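PDB 4DZ4: agmatinase from Burkholderia thailandensis, which probably hydrolyses agmatine to putrescine and urea, as a manganese-dependent member of the arginase family with two metal ions per subunit. Local coordinates for residues 49-54 / 133-138; 137-142 / 287-292. All coordinates share one frame; numbering follows the deposited sequence.

From the N terminus, the chain first lays down strand 49-54, and interaction 1 closes the loop that ends when strand 131-136 settles beside it. Where that strand runs out, at Gly137 and Asp138, interaction 2 takes over: the turn 137-142 waits for residues 287-292, so the second, longer loop begins where the first one ends, and the two follow in series. Strand 282-289 lies on the far side of strand 131-136 from 49-54, and backbone pairing of Thr134 and Gly136 with Val288 probably joins the contacts. Val54 CG1 also packs on Ile141 CG2. Together they tie the middle of the parallel sheet to its manganese site.

Interaction 1 (49-54 / 133-138); sequences VVVSGV and LTLGGD
Val51 CG1 meets Leu135 CD1 at 3.9 Å in the apolar centre of a pair of parallel strands from the open alpha/beta sheet of the arginase fold. Beside them Val49 CG1 packs on Leu133 CB at 4.0 Å, and helix 300-323 covers Val49 and Leu133 through Leu312, Leu313 and Trp316. Beta-branched valines suit the extended backbone, while the longer Leu133 reaches that helix because its CG is turned away from the backbone N (chi1 -180°). On the sheet face of Ser52 and Thr134, the methyls Val54 CG2 and Thr134 CG2 touch at 3.7 Å.

Between the strands the backbone bonds alternate: Leu133 N to Val50 O, Ser52 N to Leu133 O, Leu135 N to Ser52 O and Val54 N to Leu135 O. Ser52 N to Leu133 O is the longest, at 3.3 Å; Leu135 N to Ser52 O is short and nearly straight. Gly53 CA adds a CA-H...O contact to Leu135 O at 3.3 Å. A cis peptide precedes Gly137, whose CA lies 3.2 Å from Val54 O, where a side chain would collide.

At the polar edge Ser52 OG hydrogen-bonds His121 of helix 114-126. A water links Ser52 OG to Thr134 OG1 and donates to Val50 O at 3.0 Å.

Interaction 2 (137-142 / 287-292); sequences GDHYIT and DVVEVA. With MN (manganese (II) ion), chain P.
Gly137 and Glu290 join the backbones where strand 282-289 gives way to loop: Glu290 N donates to Gly137 O at 2.8 Å. From there 137-142 curls into a 3-10 turn. Asp138 opens it as an Asx turn, its OD1 accepting from Tyr140 N. Glycine suits position 137, where phi is positive.

Glu290 bends at chi2 (-78°), folding its carboxylate back over the turn, and OE2 accepts from His139 N at 2.8 Å. The donor stands 50° out of the carboxylate plane. His179 also hydrogen-bonds OE2, so two groups restrain this buried acid.

The His139 ring is held by its metal bond and by contacts around it. ND1 binds a manganese ion at 2.2 Å, a site completed by Asp163, Asp167, Asp246 and a water, while NE2 hydrogen-bonds Thr244. Val289 CG2 sits 3.6 Å from the ring centroid, a CH-pi contact over the face. Its other methyl, CG1, packs on Ile141 CD1 at 3.9 Å, so one beta-branched residue serves both the ligand and the turn. Thr142 OG1 lies at the ring's edge and donates to Asp287 OD2 at 2.8 Å. Asp287 OD2 also hydrogen-bonds Tyr242 OH, and Asp287 OD1 hydrogen-bonds Thr244 OG1. Thr244 thus links this acid to the metal ligand as second-shell support.

The contact lies at the C-terminal ends of the parallel strands, where arginase-family enzymes carry their metals. Segment 137-142 links strand 131-136 to helix 142-153, strand 240-246 flanks the contact, and helix 182-188 brings Phe183 edge-to-face with His139.

Interaction 1 (49-54 / 133-138)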
ATOM      1  N   VAL B  49     -30.441  19.312   8.481  1.00 14.47           N
ATOM      2  CA  VAL B  49     -28.978  19.247   8.589  1.00 13.60           C
ATOM      3  C   VAL B  49     -28.342  19.307   7.211  1.00 13.03           C
ATOM      4  O   VAL B  49     -28.760  18.589   6.289  1.00 12.82           O
ATOM      5  CB  VAL B  49     -28.475  17.971   9.295  1.00 13.39           C
ATOM      6  CG1 VAL B  49     -26.960  18.043   9.468  1.00 12.75           C
ATOM      7  CG2 VAL B  49     -29.175  17.756  10.642  1.00 13.96           C
ATOM      8  N   VAL B  50     -27.315  20.149   7.094  1.00 12.52           N
ATOM      9  CA  VAL B  50     -26.518  20.246   5.866  1.00 12.34           C
ATOM     10  C   VAL B  50     -25.134  19.649   6.123  1.00 11.82           C
ATOM     11  O   VAL B  50     -24.383  20.148   6.985  1.00 11.81           O
ATOM     12  CB  VAL B  50     -26.340  21.698   5.405  1.00 12.60           C
ATOM     13  CG1 VAL B  50     -25.369  21.773   4.220  1.00 12.93           C
ATOM     14  CG2 VAL B  50     -27.709  22.272   5.026  1.00 13.53           C
ATOM     15  N   VAL B  51     -24.806  18.612   5.360  1.00 11.38           N
ATOM     16  CA  VAL B  51     -23.441  18.067   5.343  1.00 10.83           C
ATOM     17  C   VAL B  51     -22.675  18.804   4.240  1.00 10.74           C
ATOM     18  O   VAL B  51     -23.191  18.920   3.113  1.00 11.20           O
ATOM     19  CB  VAL B  51     -23.438  16.542   5.044  1.00 10.79           C
ATOM     20  CG1 VAL B  51     -22.002  15.992   5.037  1.00 10.46           C
ATOM     21  CG2 VAL B  51     -24.238  15.815   6.119  1.00 10.89           C
ATOM     22  N   SER B  52     -21.452  19.270   4.527  1.00 10.15           N
ATOM     23  CA  SER B  52     -20.657  19.898   3.477  1.00 10.09           C
ATOM     24  C   SER B  52     -19.204  19.615   3.777  1.00  9.73           C
ATOM     25  O   SER B  52     -18.875  19.257   4.917  1.00  9.83           O
ATOM     26  CB  SER B  52     -20.917  21.415   3.389  1.00 10.58           C
ATOM     27  OG  SER B  52     -20.390  22.108   4.519  1.00 10.68           O
ATOM     28  N   GLY B  53     -18.360  19.758   2.769  1.00  9.17           N
ATOM     29  CA  GLY B  53     -16.916  19.551   2.963  1.00  9.05           C
ATOM     30  C   GLY B  53     -16.161  20.881   2.922  1.00  9.21           C
ATOM     31  O   GLY B  53     -16.555  21.824   2.217  1.00  9.73           O
ATOM     32  N   VAL B  54     -15.061  20.959   3.668  1.00  9.13           N
ATOM     33  CA  VAL B  54     -14.121  22.086   3.539  1.00  9.24           C
ATOM     34  C   VAL B  54     -12.751  21.456   3.306  1.00  9.25           C
ATOM     35  O   VAL B  54     -12.139  20.962   4.249  1.00  8.97           O
ATOM     36  CB  VAL B  54     -14.078  23.022   4.792  1.00  9.43           C
ATOM     37  CG1 VAL B  54     -13.126  24.177   4.522  1.00  9.48           C
ATOM     38  CG2 VAL B  54     -15.465  23.598   5.104  1.00  9.73           C
ATOM     39  N   LEU B 133     -23.205  19.935   9.675  1.00 12.07           N
ATOM     40  CA  LEU B 133     -22.260  18.845   9.960  1.00 11.29           C
ATOM     41  C   LEU B 133     -21.162  18.929   8.890  1.00 10.73           C
ATOM     42  O   LEU B 133     -21.397  18.618   7.715  1.00 10.83           O
ATOM     43  CB  LEU B 133     -23.014  17.509   9.869  1.00 11.77           C
ATOM     44  CG  LEU B 133     -22.185  16.255  10.144  1.00 11.96           C
ATOM     45  CD1 LEU B 133     -21.372  16.394  11.401  1.00 11.97           C
ATOM     46  CD2 LEU B 133     -23.076  15.002  10.203  1.00 12.31           C
ATOM     47  N   THR B 134     -19.979  19.387   9.282  1.00 10.09           N
ATOM     48  CA  THR B 134     -18.960  19.721   8.293  1.00  9.68           C
ATOM     49  C   THR B 134     -17.831  18.683   8.305  1.00  9.46           C
ATOM     50  O   THR B 134     -17.400  18.251   9.363  1.00  9.48           O
ATOM     51  CB  THR B 134     -18.432  21.142   8.542  1.00  9.54           C
ATOM     52  OG1 THR B 134     -19.547  22.053   8.591  1.00  9.89           O
ATOM     53  CG2 THR B 134     -17.506  21.602   7.392  1.00  9.27           C
ATOM     54  N   LEU B 135     -17.396  18.283   7.114  1.00  9.39           N
ATOM     55  CA  LEU B 135     -16.323  17.277   6.966  1.00  9.11           C
ATOM     56  C   LEU B 135     -15.065  18.027   6.556  1.00  8.89           C
ATOM     57  O   LEU B 135     -15.090  18.752   5.556  1.00  8.92           O
ATOM     58  CB  LEU B 135     -16.696  16.275   5.871  1.00  9.52           C
ATOM     59  CG  LEU B 135     -18.058  15.588   6.036  1.00 10.13           C
ATOM     60  CD1 LEU B 135     -18.367  14.629   4.862  1.00 10.57           C
ATOM     61  CD2 LEU B 135     -18.102  14.868   7.387  1.00 10.33           C
ATOM     62  N   GLY B 136     -13.980  17.840   7.313  1.00  8.56           N
ATOM     63  CA  GLY B 136     -12.702  18.419   6.968  1.00  9.11           C
ATOM     64  C   GLY B 136     -11.872  17.480   6.072  1.00  9.09           C
ATOM     65  O   GLY B 136     -12.269  16.361   5.803  1.00  9.50           O
ATOM     66  N   GLY B 137     -10.678  17.898   5.635  1.00  9.30           N
ATOM     67  CA  GLY B 137     -10.118  19.212   5.935  1.00  9.05           C
ATOM     68  C   GLY B 137      -9.400  19.217   7.284  1.00  8.95           C
ATOM     69  O   GLY B 137      -9.741  18.470   8.221  1.00  8.65           O
ATOM     70  N   ASP B 138      -8.401  20.077   7.379  1.00  9.20           N
ATOM     71  CA  ASP B 138      -7.639  20.179   8.628  1.00  9.21           C
ATOM     72  C   ASP B 138      -8.389  20.980   9.694  1.00  9.02           C
ATOM     73  O   ASP B 138      -9.420  21.615   9.418  1.00  8.45           O
ATOM     74  CB  ASP B 138      -6.184  20.642   8.375  1.00  9.62           C
ATOM     75  CG  ASP B 138      -6.062  22.162   8.088  1.00 10.63           C
ATOM     76  OD1 ASP B 138      -6.679  22.976   8.821  1.00 11.09           O
ATOM     77  OD2 ASP B 138      -5.282  22.532   7.162  1.00 10.43           O
TER
HETATM   78  O   HOH W   1     -21.819  21.744   6.832  1.00 10.68           O

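Interaction 2 (137-142 / 287-292)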
ATOM      1  N   GLY B 137     -10.678  17.898   5.635  1.00  9.30           N
ATOM      2  CA  GLY B 137     -10.118  19.212   5.935  1.00  9.05           C
ATOM      3  C   GLY B 137      -9.400  19.217   7.284  1.00  8.95           C
ATOM      4  O   GLY B 137      -9.741  18.470   8.221  1.00  8.65           O
ATOM      5  N   ASP B 138      -8.401  20.077   7.379  1.00  9.20           N
ATOM      6  CA  ASP B 138      -7.639  20.179   8.628  1.00  9.21           C
ATOM      7  C   ASP B 138      -8.389  20.980   9.694  1.00  9.02           C
ATOM      8  O   ASP B 138      -9.420  21.615   9.418  1.00  8.45           O
ATOM      9  CB  ASP B 138      -6.184  20.642   8.375  1.00  9.62           C
ATOM     10  CG  ASP B 138      -6.062  22.162   8.088  1.00 10.63           C
ATOM     11  OD1 ASP B 138      -6.679  22.976   8.821  1.00 11.09           O
ATOM     12  OD2 ASP B 138      -5.282  22.532   7.162  1.00 10.43           O
ATOM     13  N   HIS B 139      -7.916  20.885  10.928  1.00  9.46           N
ATOM     14  CA  HIS B 139      -8.683  21.438  12.058  1.00  9.65           C
ATOM     15  C   HIS B 139      -8.862  22.937  12.042  1.00  9.65           C
ATOM     16  O   HIS B 139      -9.744  23.470  12.734  1.00  9.34           O
ATOM     17  CB  HIS B 139      -8.075  20.985  13.389  1.00 10.50           C
ATOM     18  CG  HIS B 139      -9.123  20.628  14.435  1.00 10.89           C
ATOM     19  ND1 HIS B 139      -8.865  19.794  15.463  1.00 11.05           N
ATOM     20  CD2 HIS B 139     -10.451  21.020  14.566  1.00 10.66           C
ATOM     21  CE1 HIS B 139      -9.972  19.646  16.204  1.00 10.94           C
ATOM     22  NE2 HIS B 139     -10.952  20.397  15.658  1.00 11.07           N
ATOM     23  N   TYR B 140      -8.029  23.646  11.274  1.00  9.45           N
ATOM     24  CA  TYR B 140      -8.171  25.102  11.211  1.00  9.46           C
ATOM     25  C   TYR B 140      -9.610  25.491  10.844  1.00  9.75           C
ATOM     26  O   TYR B 140     -10.116  26.530  11.304  1.00  9.70           O
ATOM     27  CB  TYR B 140      -7.199  25.720  10.202  1.00 10.12           C
ATOM     28  CG  TYR B 140      -7.430  27.211  10.079  1.00 10.56           C
ATOM     29  CD1 TYR B 140      -6.846  28.094  10.978  1.00 11.27           C
ATOM     30  CD2 TYR B 140      -8.280  27.724   9.083  1.00 11.05           C
ATOM     31  CE1 TYR B 140      -7.085  29.464  10.889  1.00 11.65           C
ATOM     32  CE2 TYR B 140      -8.535  29.086   8.990  1.00 11.77           C
ATOM     33  CZ  TYR B 140      -7.915  29.948   9.890  1.00 12.36           C
ATOM     34  OH  TYR B 140      -8.150  31.311   9.814  1.00 13.86           O
ATOM     35  N   ILE B 141     -10.271  24.667  10.022  1.00  9.17           N
ATOM     36  CA  ILE B 141     -11.625  25.052   9.540  1.00  9.88           C
ATOM     37  C   ILE B 141     -12.599  25.355  10.678  1.00 10.07           C
ATOM     38  O   ILE B 141     -13.541  26.150  10.513  1.00 10.14           O
ATOM     39  CB  ILE B 141     -12.238  24.011   8.560  1.00  9.62           C
ATOM     40  CG1 ILE B 141     -12.684  22.723   9.295  1.00  9.48           C
ATOM     41  CG2 ILE B 141     -11.259  23.744   7.390  1.00  9.90           C
ATOM     42  CD1 ILE B 141     -13.464  21.730   8.425  1.00  9.53           C
ATOM     43  N   THR B 142     -12.388  24.730  11.836  1.00  9.89           N
ATOM     44  CA  THR B 142     -13.322  24.899  12.942  1.00 10.21           C
ATOM     45  C   THR B 142     -13.368  26.339  13.501  1.00 10.56           C
ATOM     46  O   THR B 142     -14.414  26.790  14.007  1.00 10.95           O
ATOM     47  CB  THR B 142     -13.026  23.888  14.044  1.00  9.97           C
ATOM     48  OG1 THR B 142     -13.037  22.571  13.472  1.00  9.61           O
ATOM     49  CG2 THR B 142     -14.101  23.968  15.167  1.00 10.57           C
ATOM     50  N   ASP B 287     -18.351  19.047  13.509  1.00 10.49           N
ATOM     51  CA  ASP B 287     -17.491  18.733  12.381  1.00 10.27           C
ATOM     52  C   ASP B 287     -16.634  17.511  12.700  1.00 10.12           C
ATOM     53  O   ASP B 287     -16.498  17.130  13.867  1.00  9.92           O
ATOM     54  CB  ASP B 287     -16.690  19.980  11.912  1.00 10.54           C
ATOM     55  CG  ASP B 287     -15.730  20.507  12.960  1.00 10.74           C
ATOM     56  OD1 ASP B 287     -15.023  19.706  13.618  1.00 10.77           O
ATOM     57  OD2 ASP B 287     -15.647  21.744  13.120  1.00 11.55           O
ATOM     58  N   VAL B 288     -16.137  16.882  11.641  1.00  9.45           N
ATOM     59  CA  VAL B 288     -15.279  15.717  11.763  1.00  9.22           C
ATOM     60  C   VAL B 288     -14.112  16.000  10.819  1.00  8.91           C
ATOM     61  O   VAL B 288     -14.316  16.129   9.611  1.00  8.83           O
ATOM     62  CB  VAL B 288     -16.026  14.439  11.340  1.00  9.70           C
ATOM     63  CG1 VAL B 288     -15.110  13.225  11.519  1.00  9.84           C
ATOM     64  CG2 VAL B 288     -17.334  14.300  12.134  1.00 10.41           C
ATOM     65  N   VAL B 289     -12.912  16.119  11.390  1.00  8.44           N
ATOM     66  CA  VAL B 289     -11.775  16.687  10.646  1.00  8.45           C
ATOM     67  C   VAL B 289     -10.550  15.772  10.653  1.00  8.54           C
ATOM     68  O   VAL B 289     -10.485  14.795  11.417  1.00  8.48           O
ATOM     69  CB  VAL B 289     -11.343  18.042  11.236  1.00  8.43           C
ATOM     70  CG1 VAL B 289     -12.514  19.045  11.093  1.00  8.95           C
ATOM     71  CG2 VAL B 289     -10.912  17.916  12.711  1.00  8.75           C
ATOM     72  N   GLU B 290      -9.616  16.124   9.758  1.00  8.28           N
ATOM     73  CA  GLU B 290      -8.226  15.619   9.698  1.00  8.51           C
ATOM     74  C   GLU B 290      -8.129  14.218   9.075  1.00  8.31           C
ATOM     75  O   GLU B 290      -7.071  13.589   9.161  1.00  8.88           O
ATOM     76  CB  GLU B 290      -7.524  15.686  11.066  1.00  9.02           C
ATOM     77  CG  GLU B 290      -7.295  17.119  11.606  1.00 10.05           C
ATOM     78  CD  GLU B 290      -6.104  17.866  10.972  1.00 10.98           C
ATOM     79  OE1 GLU B 290      -5.372  17.336  10.118  1.00 12.21           O
ATOM     80  OE2 GLU B 290      -5.891  19.025  11.335  1.00 11.28           O
ATOM     81  N   VAL B 291      -9.185  13.738   8.423  1.00  8.12           N
ATOM     82  CA  VAL B 291      -9.018  12.492   7.637  1.00  7.95           C
ATOM     83  C   VAL B 291      -8.109  12.796   6.416  1.00  8.13           C
ATOM     84  O   VAL B 291      -8.383  13.743   5.659  1.00  8.41           O
ATOM     85  CB  VAL B 291     -10.378  11.928   7.192  1.00  7.95           C
ATOM     86  CG1 VAL B 291     -10.157  10.743   6.248  1.00  7.85           C
ATOM     87  CG2 VAL B 291     -11.226  11.492   8.430  1.00  7.88           C
ATOM     88  N   ALA B 292      -7.030  12.016   6.255  1.00  8.50           N
ATOM     89  CA  ALA B 292      -6.066  12.212   5.163  1.00  8.94           C
ATOM     90  C   ALA B 292      -5.954  10.880   4.407  1.00  9.40           C
ATOM     91  O   ALA B 292      -5.229   9.976   4.840  1.00  9.35           O
ATOM     92  CB  ALA B 292      -4.714  12.666   5.735  1.00  8.65           C
TER
HETATM   93 MN    MN P 401      -6.845  19.239  16.093  0.78 14.69          MN
HETATM   94  O   HOH W   2      -5.025  18.557  16.210  1.00 13.72           O